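PDB 4ZQX: polyhedrin from Uranotaenia sapphirina cypovirus, which forms the crystalline matrix of the polyhedra in which cypovirus particles are embedded, and binds ATP. Local coordinates for residues Val30-Ala33 and Gln39-Ser42; Phe43-Pro48 and Gly53-Ser58; Phe104-Asn109 and Asn113-Asp118; Val150-Cys155 and Thr228-Phe233. One frame throughout, in Å; residues are numbered along the deposited sequence.

Contact 1 (Val30-Ala33 and Gln39-Ser42)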
# COMPACT_ATOMS: atom_id res chain seq x y z
N VAL A 30 -12.68 -2.77 11.84
CA VAL A 30 -13.67 -2.59 10.80
C VAL A 30 -14.20 -1.18 10.85
O VAL A 30 -14.72 -0.73 11.87
CB VAL A 30 -14.85 -3.56 10.93
CG1 VAL A 30 -15.91 -3.27 9.85
CG2 VAL A 30 -14.36 -4.99 10.80
N ILE A 31 -14.06 -0.47 9.74
CA ILE A 31 -14.63 0.85 9.60
C ILE A 31 -15.86 0.75 8.73
O ILE A 31 -15.81 0.15 7.67
CB ILE A 31 -13.62 1.80 8.96
CG1 ILE A 31 -12.37 1.85 9.84
CG2 ILE A 31 -14.23 3.19 8.76
CD1 ILE A 31 -11.23 2.61 9.26
N VAL A 32 -16.97 1.31 9.21
CA VAL A 32 -18.20 1.33 8.44
C VAL A 32 -18.64 2.76 8.16
O VAL A 32 -18.83 3.56 9.09
CB VAL A 32 -19.35 0.65 9.21
CG1 VAL A 32 -20.65 0.63 8.38
CG2 VAL A 32 -18.95 -0.76 9.65
N ALA A 33 -18.80 3.06 6.88
CA ALA A 33 -19.38 4.32 6.43
C ALA A 33 -20.84 4.09 6.06
O ALA A 33 -21.14 3.17 5.32
CB ALA A 33 -18.61 4.86 5.21
N GLN A 39 -27.19 2.92 2.63
CA GLN A 39 -26.20 1.98 2.15
C GLN A 39 -24.94 2.12 3.00
O GLN A 39 -24.75 3.14 3.66
CB GLN A 39 -25.92 2.14 0.65
CG GLN A 39 -25.36 3.44 0.23
CD GLN A 39 -26.43 4.49 -0.07
OE1 GLN A 39 -27.18 4.89 0.80
NE2 GLN A 39 -26.47 4.95 -1.30
N CYS A 40 -24.12 1.06 3.01
CA CYS A 40 -22.93 0.98 3.85
C CYS A 40 -21.76 0.47 3.05
O CYS A 40 -21.90 -0.38 2.16
CB CYS A 40 -23.14 0.01 5.02
SG CYS A 40 -24.43 0.47 6.19
N LYS A 41 -20.59 1.00 3.40
CA LYS A 41 -19.32 0.50 2.89
C LYS A 41 -18.49 0.12 4.10
O LYS A 41 -18.38 0.89 5.04
CB LYS A 41 -18.63 1.59 2.08
CG LYS A 41 -17.88 1.12 0.90
CD LYS A 41 -17.54 2.27 -0.05
CE LYS A 41 -16.27 1.93 -0.79
NZ LYS A 41 -15.90 2.94 -1.80
N SER A 42 -17.92 -1.08 4.10
CA SER A 42 -17.06 -1.50 5.22
C SER A 42 -15.65 -1.76 4.73
O SER A 42 -15.44 -2.23 3.62
CB SER A 42 -17.59 -2.74 5.93
OG SER A 42 -17.59 -3.86 5.07
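Ala33 and Lys41 face each other through the flat peptide groups of two antiparallel strands. Ala33 N to Lys41 O and Lys41 N to Ala33 O are each 2.9 Å, two nearly straight bonds, the first with an N-H...O angle of 165°. These two bonds define a hydrogen-bonded pair. Val32 and Ser42, next to it, form a non-hydrogen-bonded pair whose CA atoms are 4.4 Å apart. CA-H...O contacts accompany this pair: Ser42 CA lies 3.2 Å from Ile31 O, and Val32 CA lies 3.4 Å from Lys41 O, which therefore receives an N-H and a CA-H together. On the sheet face of Val32 and Ser42, CG1 of Val32 stands anti to the backbone N (chi1 -178°), which brings it 4.2 Å from Cys40 CB. Ala33 CB and the root of Lys41 occupy the other face, from which Lys41 NZ runs off to a salt bridge with Asp63 and a hydrogen bond with Glu59 O. The two strands, 27-34 and 40-47, form a beta hairpin inside the six-stranded sheet, flanked by strands 101-107 and 207-211, while Leu217 of helix 214-225 packs on Val32 and Ser42.

Contact 2 (Phe43-Pro48 and Gly53-Ser58)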
# COMPACT_ATOMS: atom_id res chain seq x y z
N PHE A 43 -14.68 -1.45 5.59
CA PHE A 43 -13.26 -1.59 5.30
C PHE A 43 -12.67 -2.37 6.46
O PHE A 43 -12.83 -1.96 7.62
CB PHE A 43 -12.57 -0.23 5.24
CG PHE A 43 -13.19 0.75 4.26
CD1 PHE A 43 -14.28 1.52 4.62
CD2 PHE A 43 -12.66 0.91 2.97
CE1 PHE A 43 -14.85 2.44 3.72
CE2 PHE A 43 -13.23 1.83 2.07
CZ PHE A 43 -14.33 2.58 2.45
N HIS A 44 -12.01 -3.48 6.16
CA HIS A 44 -11.38 -4.31 7.19
C HIS A 44 -9.85 -4.29 7.12
O HIS A 44 -9.29 -4.51 6.04
CB HIS A 44 -11.85 -5.76 7.11
CG HIS A 44 -11.10 -6.66 8.04
ND1 HIS A 44 -10.08 -7.49 7.62
CD2 HIS A 44 -11.18 -6.81 9.38
CE1 HIS A 44 -9.58 -8.13 8.66
NE2 HIS A 44 -10.22 -7.73 9.74
N PHE A 45 -9.21 -4.08 8.27
CA PHE A 45 -7.75 -4.10 8.39
C PHE A 45 -7.39 -4.95 9.58
O PHE A 45 -8.14 -5.00 10.55
CB PHE A 45 -7.17 -2.71 8.66
CG PHE A 45 -7.49 -1.69 7.61
CD1 PHE A 45 -8.68 -0.97 7.67
CD2 PHE A 45 -6.60 -1.42 6.58
CE1 PHE A 45 -8.98 -0.01 6.71
CE2 PHE A 45 -6.91 -0.47 5.60
CZ PHE A 45 -8.09 0.24 5.68
N ALA A 46 -6.23 -5.59 9.54
CA ALA A 46 -5.76 -6.37 10.68
C ALA A 46 -4.24 -6.44 10.72
O ALA A 46 -3.58 -6.46 9.69
CB ALA A 46 -6.33 -7.78 10.62
N ASN A 47 -3.71 -6.54 11.94
CA ASN A 47 -2.27 -6.80 12.17
C ASN A 47 -2.05 -7.15 13.62
O ASN A 47 -2.83 -6.74 14.46
CB ASN A 47 -1.43 -5.56 11.84
CG ASN A 47 0.05 -5.87 11.73
OD1 ASN A 47 0.84 -5.59 12.64
ND2 ASN A 47 0.43 -6.44 10.60
N PRO A 48 -0.97 -7.89 13.94
CA PRO A 48 -0.76 -8.18 15.36
C PRO A 48 -0.08 -7.06 16.13
O PRO A 48 -0.17 -7.06 17.35
CB PRO A 48 0.17 -9.42 15.33
CG PRO A 48 0.01 -9.99 13.95
CD PRO A 48 -0.15 -8.76 13.09
N GLY A 53 -4.89 1.81 9.37
CA GLY A 53 -6.09 1.92 8.57
C GLY A 53 -6.10 3.26 7.88
O GLY A 53 -6.39 4.28 8.49
N VAL A 54 -5.72 3.27 6.60
CA VAL A 54 -5.51 4.51 5.86
C VAL A 54 -6.44 4.50 4.67
O VAL A 54 -6.34 3.61 3.82
CB VAL A 54 -4.04 4.61 5.36
CG1 VAL A 54 -3.84 5.90 4.55
CG2 VAL A 54 -3.08 4.52 6.54
N ILE A 55 -7.34 5.48 4.63
CA ILE A 55 -8.36 5.56 3.60
C ILE A 55 -8.36 6.94 2.95
O ILE A 55 -8.47 7.96 3.63
CB ILE A 55 -9.77 5.27 4.18
CG1 ILE A 55 -9.78 3.92 4.90
CG2 ILE A 55 -10.82 5.29 3.06
CD1 ILE A 55 -11.10 3.56 5.58
N LYS A 56 -8.24 6.96 1.62
CA LYS A 56 -8.29 8.19 0.85
C LYS A 56 -9.71 8.72 0.80
O LYS A 56 -10.69 7.97 0.91
CB LYS A 56 -7.82 7.91 -0.58
CG LYS A 56 -6.37 7.44 -0.65
CD LYS A 56 -5.99 6.84 -2.00
CE LYS A 56 -6.01 7.84 -3.12
NZ LYS A 56 -5.49 7.26 -4.39
N SER A 57 -9.85 10.02 0.59
CA SER A 57 -11.18 10.60 0.49
C SER A 57 -11.98 10.00 -0.68
O SER A 57 -13.20 9.85 -0.60
CB SER A 57 -11.08 12.11 0.35
OG SER A 57 -10.35 12.45 -0.81
N SER A 58 -11.30 9.66 -1.78
CA SER A 58 -11.98 9.05 -2.94
C SER A 58 -12.55 7.65 -2.64
O SER A 58 -13.55 7.23 -3.23
CB SER A 58 -11.04 8.99 -4.16
OG SER A 58 -9.92 8.16 -3.93
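Two CH-pi contacts carry most of the meeting between Phe43, Phe45, Gly53 and Ile55. Gly53 CA sits squarely over the Phe45 ring, 3.7 Å from its centroid and only 2° off the ring normal, so that all six ring carbons are nearly equidistant from it. Ile55 CD1 lies over a face of the Phe43 ring less centrally, 4.0 Å from the centroid and 19° off the normal. It is displaced toward the root of the ring, where Phe43 CG is its nearest atom at 3.7 Å.

The remaining apolar contact comes from the same isoleucine. Its CG1 meets the edge of the Phe45 ring near the ring plane, 4.1 Å from Phe45 CZ. Because CG1 is anti to the carbonyl carbon (chi1 -55°) and CD1 extends the chain, Ile55 touches the edge of one ring and then reaches over the face of the other.

The axes of the two strand segments come no nearer than 8.3 Å, too far for backbone pairing, and the gap is bridged by the two phenylalanine rings, Ile55 and the CA of Gly53. Strand 40-47 belongs to the six-stranded sheet and strand 50-55 edges the three-stranded one, where Gly53 bonds to Val176. Leu60 of helix 57-60 packs against both Phe43 and Ile55.

Contact 3 (Phe104-Asn109 and Asn113-Asp118)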
# COMPACT_ATOMS: atom_id res chain seq x y z
N PHE A 104 -16.26 3.00 13.95
CA PHE A 104 -14.96 2.34 14.04
C PHE A 104 -15.07 1.23 15.07
O PHE A 104 -15.26 1.50 16.24
CB PHE A 104 -13.88 3.33 14.48
CG PHE A 104 -13.65 4.45 13.51
CD1 PHE A 104 -14.47 5.56 13.50
CD2 PHE A 104 -12.61 4.39 12.60
CE1 PHE A 104 -14.27 6.58 12.61
CE2 PHE A 104 -12.41 5.40 11.71
CZ PHE A 104 -13.25 6.50 11.71
N TYR A 105 -14.92 -0.02 14.62
CA TYR A 105 -15.01 -1.19 15.49
C TYR A 105 -13.63 -1.81 15.67
O TYR A 105 -13.01 -2.19 14.69
CB TYR A 105 -15.99 -2.20 14.88
CG TYR A 105 -17.41 -1.70 14.92
CD1 TYR A 105 -18.13 -1.74 16.11
CD2 TYR A 105 -18.02 -1.16 13.80
CE1 TYR A 105 -19.43 -1.27 16.18
CE2 TYR A 105 -19.33 -0.71 13.86
CZ TYR A 105 -20.03 -0.75 15.06
OH TYR A 105 -21.33 -0.30 15.18
N LEU A 106 -13.16 -1.88 16.92
CA LEU A 106 -11.83 -2.41 17.23
C LEU A 106 -11.97 -3.63 18.12
O LEU A 106 -12.69 -3.59 19.12
CB LEU A 106 -10.98 -1.36 17.96
CG LEU A 106 -10.41 -0.18 17.17
CD1 LEU A 106 -11.51 0.77 16.72
CD2 LEU A 106 -9.38 0.57 18.01
N ARG A 107 -11.27 -4.72 17.78
CA ARG A 107 -11.39 -5.93 18.58
C ARG A 107 -10.04 -6.60 18.72
O ARG A 107 -9.38 -6.88 17.73
CB ARG A 107 -12.39 -6.92 17.93
CG ARG A 107 -12.81 -8.06 18.86
CD ARG A 107 -13.49 -9.23 18.10
NE ARG A 107 -14.15 -10.15 19.02
CZ ARG A 107 -13.56 -11.16 19.65
NH1 ARG A 107 -12.27 -11.41 19.46
NH2 ARG A 107 -14.25 -11.92 20.48
N GLY A 108 -9.66 -6.88 19.95
CA GLY A 108 -8.41 -7.58 20.20
C GLY A 108 -7.58 -6.97 21.29
O GLY A 108 -8.08 -6.23 22.16
N ASN A 109 -6.28 -7.30 21.26
CA ASN A 109 -5.36 -6.93 22.32
C ASN A 109 -4.78 -5.53 22.10
O ASN A 109 -3.57 -5.35 21.96
CB ASN A 109 -4.26 -7.98 22.44
CG ASN A 109 -3.51 -7.90 23.75
OD1 ASN A 109 -4.01 -7.38 24.74
ND2 ASN A 109 -2.29 -8.43 23.76
N ASN A 113 -4.88 3.16 25.44
CA ASN A 113 -4.30 4.46 25.74
C ASN A 113 -3.75 5.18 24.50
O ASN A 113 -3.64 6.41 24.48
CB ASN A 113 -3.15 4.30 26.74
CG ASN A 113 -3.64 4.12 28.16
OD1 ASN A 113 -3.97 3.01 28.58
ND2 ASN A 113 -3.66 5.22 28.91
N LYS A 114 -3.40 4.42 23.47
CA LYS A 114 -2.61 4.97 22.37
C LYS A 114 -3.27 4.80 21.00
O LYS A 114 -2.74 5.30 20.00
CB LYS A 114 -1.20 4.35 22.33
CG LYS A 114 -0.30 4.72 23.55
CD LYS A 114 -0.16 6.22 23.81
CE LYS A 114 0.44 7.00 22.66
NZ LYS A 114 1.92 6.85 22.55
N ALA A 115 -4.39 4.10 20.93
CA ALA A 115 -5.10 3.98 19.66
C ALA A 115 -5.53 5.38 19.21
O ALA A 115 -6.09 6.13 20.01
CB ALA A 115 -6.29 3.07 19.80
N SER A 116 -5.23 5.73 17.96
CA SER A 116 -5.58 7.07 17.47
C SER A 116 -6.40 7.01 16.20
O SER A 116 -6.13 6.22 15.31
CB SER A 116 -4.32 7.91 17.25
OG SER A 116 -3.46 7.32 16.30
N ILE A 117 -7.44 7.84 16.15
CA ILE A 117 -8.31 7.94 14.99
C ILE A 117 -8.28 9.40 14.56
O ILE A 117 -8.73 10.27 15.28
CB ILE A 117 -9.75 7.51 15.32
CG1 ILE A 117 -9.77 6.05 15.81
CG2 ILE A 117 -10.67 7.68 14.10
CD1 ILE A 117 -11.11 5.61 16.38
N ASP A 118 -7.72 9.65 13.39
CA ASP A 118 -7.51 11.00 12.91
C ASP A 118 -8.34 11.20 11.64
O ASP A 118 -8.10 10.56 10.62
CB ASP A 118 -6.00 11.18 12.64
CG ASP A 118 -5.60 12.60 12.26
OD1 ASP A 118 -6.41 13.55 12.43
OD2 ASP A 118 -4.45 12.75 11.81
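Ile117 lays its CG2 methyl over one face of the Phe104 ring, 3.8 Å from the centroid and 18° off the normal. The methyl is shifted toward the far rim, with Phe104 CZ and Phe104 CE2 its nearest atoms, both at 3.7 Å. The other branch reaches back to the root of the same side chain: Ile117 CD1 is 4.0 Å from Phe104 CG. With CG1 anti to the carbonyl carbon (chi1 -60°), Ile117 applies both branches to one phenylalanine, and the two side chains pass alongside each other in opposite directions. A looser touch, Leu106 CD2 to Ala115 CB at 4.4 Å, extends the apolar layer toward the turn.

In the next shell, Ile174 and Val176 of strand 173-179 pack on the Phe104 side chain, and Trp163 of strand 160-166 packs on Ile117. Leu29 of strand 27-34 supports Leu106. Backbone bonds of Phe104 with Trp163 and of Leu106 with Lys161 fix their strand in the larger sheet.

The CA atoms of Phe104 and Ile117 are 8.7 Å apart, so the chain has crossed from one sheet to the other rather than turned back within a sheet. Two antiparallel sheets packed face to face through apolar side chains, as here, are the arrangement of a beta sandwich.

Contact 4 (Val150-Cys155 and Thr228-Phe233). With ATP (adenosine-5'-triphosphate), chain B.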
# COMPACT_ATOMS: atom_id res chain seq x y z
N VAL A 150 -16.44 3.43 23.27
CA VAL A 150 -17.66 2.88 23.82
C VAL A 150 -17.48 1.35 23.89
O VAL A 150 -17.14 0.73 22.90
CB VAL A 150 -18.84 3.22 22.90
CG1 VAL A 150 -20.13 2.56 23.38
CG2 VAL A 150 -19.02 4.74 22.78
N ASP A 151 -17.73 0.75 25.05
CA ASP A 151 -17.55 -0.70 25.21
C ASP A 151 -18.72 -1.44 24.60
O ASP A 151 -19.87 -1.00 24.78
CB ASP A 151 -17.43 -1.12 26.69
CG ASP A 151 -16.25 -0.50 27.39
OD1 ASP A 151 -15.33 0.01 26.72
OD2 ASP A 151 -16.24 -0.53 28.64
N LEU A 152 -18.44 -2.56 23.92
CA LEU A 152 -19.47 -3.40 23.31
C LEU A 152 -19.17 -4.87 23.59
O LEU A 152 -18.02 -5.22 23.80
CB LEU A 152 -19.54 -3.19 21.80
CG LEU A 152 -20.07 -1.85 21.30
CD1 LEU A 152 -20.06 -1.81 19.78
CD2 LEU A 152 -21.48 -1.56 21.82
N PRO A 153 -20.21 -5.72 23.59
CA PRO A 153 -19.98 -7.14 23.88
C PRO A 153 -19.09 -7.82 22.84
O PRO A 153 -19.30 -7.59 21.64
CB PRO A 153 -21.38 -7.75 23.79
CG PRO A 153 -22.29 -6.64 24.08
CD PRO A 153 -21.64 -5.40 23.52
N SER A 154 -18.13 -8.62 23.30
CA SER A 154 -17.31 -9.43 22.41
C SER A 154 -17.51 -10.92 22.69
O SER A 154 -16.73 -11.76 22.25
CB SER A 154 -15.83 -9.06 22.56
OG SER A 154 -15.32 -9.40 23.83
N CYS A 155 -18.57 -11.23 23.43
CA CYS A 155 -18.99 -12.62 23.64
C CYS A 155 -17.94 -13.49 24.32
O CYS A 155 -17.77 -14.68 23.99
CB CYS A 155 -19.44 -13.22 22.31
SG CYS A 155 -20.88 -12.40 21.61
N THR A 228 -19.41 -7.43 16.92
CA THR A 228 -20.69 -6.91 17.35
C THR A 228 -20.83 -5.47 16.88
O THR A 228 -19.89 -4.70 17.00
CB THR A 228 -20.78 -6.99 18.89
OG1 THR A 228 -20.55 -8.35 19.31
CG2 THR A 228 -22.14 -6.54 19.37
N MET A 229 -21.97 -5.11 16.32
CA MET A 229 -22.20 -3.73 15.88
C MET A 229 -23.44 -3.17 16.56
O MET A 229 -24.30 -3.92 17.01
CB MET A 229 -22.35 -3.69 14.36
CG MET A 229 -21.07 -4.08 13.67
SD MET A 229 -21.15 -3.89 11.90
CE MET A 229 -19.50 -4.39 11.49
N LEU A 230 -23.50 -1.85 16.64
CA LEU A 230 -24.57 -1.14 17.32
C LEU A 230 -25.33 -0.32 16.30
O LEU A 230 -24.70 0.39 15.50
CB LEU A 230 -23.96 -0.21 18.37
CG LEU A 230 -24.92 0.37 19.40
CD1 LEU A 230 -25.41 -0.73 20.31
CD2 LEU A 230 -24.25 1.48 20.21
N ASP A 231 -26.66 -0.40 16.32
CA ASP A 231 -27.47 0.34 15.37
C ASP A 231 -27.96 1.66 15.96
O ASP A 231 -27.60 2.02 17.10
CB ASP A 231 -28.64 -0.52 14.82
CG ASP A 231 -29.70 -0.83 15.86
OD1 ASP A 231 -29.79 -0.13 16.89
OD2 ASP A 231 -30.46 -1.80 15.63
N GLN A 232 -28.78 2.38 15.20
CA GLN A 232 -29.23 3.71 15.61
C GLN A 232 -30.29 3.68 16.72
O GLN A 232 -30.72 4.74 17.20
CB GLN A 232 -29.78 4.49 14.40
CG GLN A 232 -31.03 3.91 13.74
CD GLN A 232 -30.72 2.99 12.55
OE1 GLN A 232 -29.77 2.18 12.59
NE2 GLN A 232 -31.52 3.11 11.49
N PHE A 233 -30.70 2.47 17.11
CA PHE A 233 -31.65 2.27 18.21
C PHE A 233 -30.93 1.74 19.46
O PHE A 233 -31.57 1.35 20.43
CB PHE A 233 -32.76 1.31 17.77
CG PHE A 233 -33.38 1.67 16.46
CD1 PHE A 233 -34.16 2.82 16.34
CD2 PHE A 233 -33.16 0.90 15.34
CE1 PHE A 233 -34.72 3.17 15.12
CE2 PHE A 233 -33.71 1.24 14.11
CZ PHE A 233 -34.50 2.38 14.00
PG ATP B . -17.33 -9.25 26.83
O1G ATP B . -17.67 -8.61 28.16
O2G ATP B . -16.75 -8.32 25.78
O3G ATP B . -16.58 -10.56 26.96
PB ATP B . -20.11 -10.04 26.87
O1B ATP B . -20.87 -10.83 25.84
O2B ATP B . -19.79 -10.65 28.21
O3B ATP B . -18.75 -9.56 26.13
PA ATP B . -21.32 -7.83 28.36
O1A ATP B . -22.77 -8.15 28.64
O2A ATP B . -20.30 -8.03 29.46
O3A ATP B . -20.90 -8.63 27.01
O5' ATP B . -21.26 -6.28 27.89
C5' ATP B . -20.02 -5.66 27.54
C4' ATP B . -20.26 -4.16 27.45
O4' ATP B . -21.14 -3.87 26.36
C3' ATP B . -20.92 -3.61 28.70
O3' ATP B . -20.24 -2.42 29.09
C2' ATP B . -22.33 -3.27 28.28
O2' ATP B . -22.92 -2.16 28.97
C1' ATP B . -22.17 -2.98 26.80
N9 ATP B . -23.46 -3.19 26.10
C8 ATP B . -24.18 -4.33 26.06
N7 ATP B . -25.32 -4.16 25.35
C5 ATP B . -25.33 -2.89 24.93
C6 ATP B . -26.24 -2.05 24.14
N6 ATP B . -27.37 -2.64 23.67
N1 ATP B . -25.92 -0.75 23.91
C2 ATP B . -24.77 -0.23 24.40
N3 ATP B . -23.90 -0.94 25.14
C4 ATP B . -24.11 -2.24 25.43
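Thr228, Leu152 and Leu230 bury the most surface where the chain beyond helix 214-225 closes against one wall of the ATP pocket. Segment 150-155 runs from an outermost strand of the six-stranded antiparallel sheet into the phosphate-binding loop of that pocket. The hydroxyl of Thr228 donates to the backbone carbonyl of Pro153, OG1 to O at 2.8 Å, from a position tilted 32° out of the carbonyl plane. OG1 is anti to the carbonyl carbon of its own residue (chi1 -55°), which directs it toward the turn that follows strand 150-152. The Thr228 side chain also rests against Ile236, which is itself a residue of the ATP pocket.

Leu152 points toward the 228-233 loop beside this bond. Its CD1 lies 4.0 Å from Thr228 O, and its CD2 lies 4.3 Å from Leu230 CD1, while Tyr105 and Tyr164 pack on the leucine from the six-stranded sheet. Leu230 bridges protein and nucleotide: the CD1 that meets Leu152 is also 3.6 Å from N1 of the adenine.

Pro153, whose carbonyl is held by Thr228, turns its ring to the nucleotide, with Pro153 CD 3.3 Å from the ribose O4'. The bond from Thr228 therefore ties the loop after helix 214-225 to a residue in direct contact with ATP. Beyond the proline the chain grips the phosphates. Ser154 N is shared between O2G at 2.9 Å and the bridging O3B at 3.0 Å, and Cys155 N adds only weak bonds. Gly156 N and Arg158 N bind the nucleotide as well. Ser154 OG, turned between its backbone N and carbonyl carbon (chi1 67°), accepts from Cys159 N and donates to O2G of the gamma phosphate at 2.6 Å.

In the fold
The larger sheet links all four contacts. Contacts 1 and 2 follow each other along strand 40-47, and Ile31 O of contact 1 takes a probable hydrogen bond from Phe43 N of contact 2 at 2.9 Å. Ile31 also enters the layer between the sheets, its CD1 3.8 Å from Ile55 CD1 and its CG1 3.8 Å from Phe104 CD2 of contact 3. Strand 101-107 then leads to the nucleotide: from its other face Tyr105 OH probably bonds to Leu230 N (3.0 Å) and Arg107 NH2 to Ser154 O (3.0 Å), both in contact 4. Leu106 itself remains about 12 Å from ATP, side chain to ligand, and contacts 2 and 4 do not touch, with centres about 20 Å apart.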